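Local structure of epimerase family protein SDR39U1 (Homo sapiens, 4B4O) at residues P182-I193 against V218-A229. The protein is a putative NADP-dependent oxidoreductase of the short-chain dehydrogenase/reductase family that binds NADPH. The protein carries 3 engineered substitutions. Numbering follows the deposited sequence.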
# COMPACT_ATOMS: atom_id res chain seq x y z
N PRO A 182 -18.64 12.72 3.45
CA PRO A 182 -18.51 11.83 2.29
C PRO A 182 -17.89 12.49 1.08
O PRO A 182 -18.06 13.69 0.88
CB PRO A 182 -19.96 11.43 2.00
CG PRO A 182 -20.78 12.49 2.60
CD PRO A 182 -20.05 12.90 3.84
N ILE A 183 -17.16 11.69 0.30
CA ILE A 183 -16.59 12.12 -0.97
C ILE A 183 -17.51 11.67 -2.10
O ILE A 183 -17.72 10.49 -2.29
CB ILE A 183 -15.20 11.49 -1.20
CG1 ILE A 183 -14.28 11.75 -0.00
CG2 ILE A 183 -14.59 12.01 -2.47
CD1 ILE A 183 -12.99 10.97 -0.08
N GLY A 184 -18.04 12.62 -2.87
CA GLY A 184 -18.97 12.28 -3.95
C GLY A 184 -20.32 11.81 -3.43
O GLY A 184 -20.88 12.41 -2.51
N SER A 185 -20.83 10.71 -3.97
CA SER A 185 -22.08 10.12 -3.48
C SER A 185 -21.89 9.45 -2.12
O SER A 185 -22.83 9.35 -1.35
CB SER A 185 -22.60 9.06 -4.45
OG SER A 185 -21.72 7.94 -4.53
N GLY A 186 -20.67 8.98 -1.85
CA GLY A 186 -20.37 8.24 -0.64
C GLY A 186 -20.70 6.77 -0.76
O GLY A 186 -20.35 5.98 0.11
N HIS A 187 -21.35 6.39 -1.85
CA HIS A 187 -21.75 5.00 -2.05
C HIS A 187 -20.64 4.08 -2.45
O HIS A 187 -20.78 2.88 -2.31
CB HIS A 187 -22.88 4.92 -3.06
CG HIS A 187 -24.21 5.36 -2.47
ND1 HIS A 187 -24.89 6.42 -2.90
CD2 HIS A 187 -24.91 4.84 -1.40
CE1 HIS A 187 -26.02 6.56 -2.16
NE2 HIS A 187 -26.03 5.58 -1.25
N GLN A 188 -19.54 4.65 -2.93
CA GLN A 188 -18.43 3.86 -3.45
C GLN A 188 -17.75 3.01 -2.36
O GLN A 188 -17.67 3.40 -1.21
CB GLN A 188 -17.41 4.75 -4.15
CG GLN A 188 -16.61 5.70 -3.26
CD GLN A 188 -17.29 7.01 -2.94
OE1 GLN A 188 -18.53 7.13 -2.99
NE2 GLN A 188 -16.48 8.00 -2.57
N PHE A 189 -17.29 1.83 -2.75
CA PHE A 189 -16.58 0.97 -1.83
C PHE A 189 -15.28 1.63 -1.38
O PHE A 189 -14.60 2.34 -2.16
CB PHE A 189 -16.31 -0.40 -2.43
CG PHE A 189 -17.54 -1.22 -2.66
CD1 PHE A 189 -18.30 -1.70 -1.59
CD2 PHE A 189 -17.95 -1.53 -3.95
CE1 PHE A 189 -19.45 -2.45 -1.80
CE2 PHE A 189 -19.10 -2.27 -4.16
CZ PHE A 189 -19.84 -2.74 -3.09
N PHE A 190 -14.95 1.41 -0.12
CA PHE A 190 -13.77 1.97 0.50
C PHE A 190 -12.88 0.81 0.98
O PHE A 190 -12.99 0.39 2.12
CB PHE A 190 -14.21 2.86 1.65
CG PHE A 190 -13.13 3.69 2.23
CD1 PHE A 190 -12.67 4.81 1.56
CD2 PHE A 190 -12.59 3.39 3.47
CE1 PHE A 190 -11.65 5.59 2.08
CE2 PHE A 190 -11.59 4.17 4.02
CZ PHE A 190 -11.12 5.28 3.33
N PRO A 191 -12.03 0.27 0.07
CA PRO A 191 -11.08 -0.77 0.50
C PRO A 191 -10.00 -0.14 1.37
O PRO A 191 -9.35 0.82 0.93
CB PRO A 191 -10.48 -1.28 -0.82
CG PRO A 191 -10.62 -0.16 -1.77
CD PRO A 191 -11.84 0.63 -1.34
N TRP A 192 -9.84 -0.65 2.58
CA TRP A 192 -8.93 -0.05 3.53
C TRP A 192 -8.25 -1.12 4.31
O TRP A 192 -8.71 -2.27 4.35
CB TRP A 192 -9.71 0.87 4.45
CG TRP A 192 -10.67 0.10 5.31
CD1 TRP A 192 -11.97 -0.24 5.03
CD2 TRP A 192 -10.39 -0.49 6.63
NE1 TRP A 192 -12.50 -0.97 6.04
CE2 TRP A 192 -11.61 -1.16 7.03
CE3 TRP A 192 -9.28 -0.52 7.47
CZ2 TRP A 192 -11.71 -1.84 8.22
CZ3 TRP A 192 -9.38 -1.21 8.67
CH2 TRP A 192 -10.58 -1.85 9.04
N ILE A 193 -7.16 -0.76 4.98
CA ILE A 193 -6.48 -1.63 5.94
C ILE A 193 -5.78 -0.77 6.98
O ILE A 193 -5.29 0.32 6.67
CB ILE A 193 -5.46 -2.56 5.25
CG1 ILE A 193 -4.95 -3.64 6.21
CG2 ILE A 193 -4.26 -1.78 4.66
CD1 ILE A 193 -4.18 -4.74 5.50
N VAL A 218 -6.24 -5.84 2.40
CA VAL A 218 -7.46 -5.14 2.82
C VAL A 218 -8.06 -5.83 4.03
O VAL A 218 -7.89 -7.05 4.20
CB VAL A 218 -8.50 -5.04 1.69
CG1 VAL A 218 -7.89 -4.24 0.55
CG2 VAL A 218 -8.98 -6.41 1.21
N ALA A 219 -8.70 -5.04 4.89
CA ALA A 219 -9.43 -5.59 6.03
C ALA A 219 -10.62 -6.30 5.43
O ALA A 219 -11.10 -5.90 4.37
CB ALA A 219 -9.89 -4.50 6.98
N PRO A 220 -11.08 -7.38 6.05
CA PRO A 220 -12.25 -8.08 5.52
C PRO A 220 -13.48 -7.28 5.89
O PRO A 220 -14.24 -7.68 6.77
CB PRO A 220 -12.21 -9.42 6.24
CG PRO A 220 -11.55 -9.11 7.56
CD PRO A 220 -10.59 -7.98 7.30
N SER A 221 -13.67 -6.16 5.22
CA SER A 221 -14.72 -5.22 5.55
C SER A 221 -15.45 -4.84 4.28
O SER A 221 -14.94 -5.03 3.18
CB SER A 221 -14.09 -3.99 6.23
OG SER A 221 -14.95 -2.86 6.24
N SER A 222 -16.65 -4.31 4.43
CA SER A 222 -17.46 -3.88 3.30
C SER A 222 -17.76 -2.38 3.36
O SER A 222 -18.75 -1.92 2.80
CB SER A 222 -18.79 -4.65 3.28
OG SER A 222 -18.52 -6.01 3.06
N ALA A 223 -16.90 -1.63 4.04
CA ALA A 223 -17.13 -0.22 4.21
C ALA A 223 -17.36 0.44 2.86
O ALA A 223 -16.70 0.12 1.88
CB ALA A 223 -15.97 0.45 4.92
N THR A 224 -18.33 1.36 2.84
CA THR A 224 -18.45 2.36 1.76
C THR A 224 -17.77 3.63 2.27
O THR A 224 -17.53 3.78 3.46
CB THR A 224 -19.91 2.67 1.41
OG1 THR A 224 -20.55 3.26 2.56
CG2 THR A 224 -20.65 1.43 0.95
N ASN A 225 -17.50 4.56 1.37
CA ASN A 225 -16.96 5.86 1.77
C ASN A 225 -17.87 6.63 2.74
O ASN A 225 -17.38 7.25 3.66
CB ASN A 225 -16.67 6.72 0.53
CG ASN A 225 -16.29 8.14 0.88
OD1 ASN A 225 -17.16 8.98 1.13
ND2 ASN A 225 -14.99 8.42 0.90
N ALA A 226 -19.20 6.58 2.53
CA ALA A 226 -20.16 7.19 3.46
C ALA A 226 -20.00 6.58 4.84
O ALA A 226 -19.96 7.31 5.84
CB ALA A 226 -21.59 7.02 3.00
N GLU A 227 -19.89 5.26 4.91
CA GLU A 227 -19.71 4.57 6.21
C GLU A 227 -18.37 4.94 6.88
O GLU A 227 -18.31 5.16 8.08
CB GLU A 227 -19.86 3.03 6.08
CG GLU A 227 -19.55 2.22 7.35
CD GLU A 227 -19.44 0.70 7.11
OE1 GLU A 227 -20.09 0.22 6.12
OE2 GLU A 227 -18.70 -0.02 7.85
N PHE A 228 -17.32 5.08 6.09
CA PHE A 228 -16.05 5.58 6.60
C PHE A 228 -16.14 6.97 7.25
O PHE A 228 -15.63 7.20 8.34
CB PHE A 228 -14.98 5.62 5.47
CG PHE A 228 -13.77 6.42 5.84
CD1 PHE A 228 -12.83 5.89 6.69
CD2 PHE A 228 -13.62 7.72 5.40
CE1 PHE A 228 -11.73 6.62 7.08
CE2 PHE A 228 -12.52 8.48 5.79
CZ PHE A 228 -11.57 7.92 6.63
N ALA A 229 -16.76 7.92 6.55
CA ALA A 229 -16.85 9.28 7.06
C ALA A 229 -17.62 9.30 8.37
O ALA A 229 -17.22 9.95 9.34
CB ALA A 229 -17.50 10.20 6.02
O HOH W 1 -14.02 -2.09 3.06
O HOH W 2 -11.43 -3.37 2.88
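Asn225, first residue of helix 225-236, lays its side-chain amide on that of Gln188, the two planes only 7° apart, in the region of this NADPH-binding Rossmann-type fold where the connections leading into strand 192-194 and out of strand 213-217 run together. With CG anti to the backbone N (chi1 172°), Asn225 reaches across to the turn of 183-186, and its OD1 accepts from Ile183 N at 2.8 Å. Its partner Gln188, bent at chi2, is fixed in rotation because its NE2 donates both to Ile183 O, nearly within its amide plane, and to Leu261 O. The helix start is gripped further by the facing loop: Asn225 N donates to Gln188 O at 2.8 Å, almost in line with the carbonyl, while Ala226 N meets a lone pair of Gly186 O at 2.7 Å. A single beta bridge joins Phe189 to Thr224, the N-cap of the helix, whose OG1 accepts from Glu227 N. Next to it, the Phe190 and Phe228 rings form an offset stack, centroids 4.4 Å apart and planes inclined by 26°. Toward strand 192-194, Trp192, with CG between its backbone N and carbonyl carbon, turns its indole back so that Ala219 CB sits over one face, 3.5 Å from the centroid of its six-membered ring. At the indole edge, Trp192 NE1 donates to Ser221 OG at 3.1 Å, and that same oxygen accepts from Ala223 N in an ST turn.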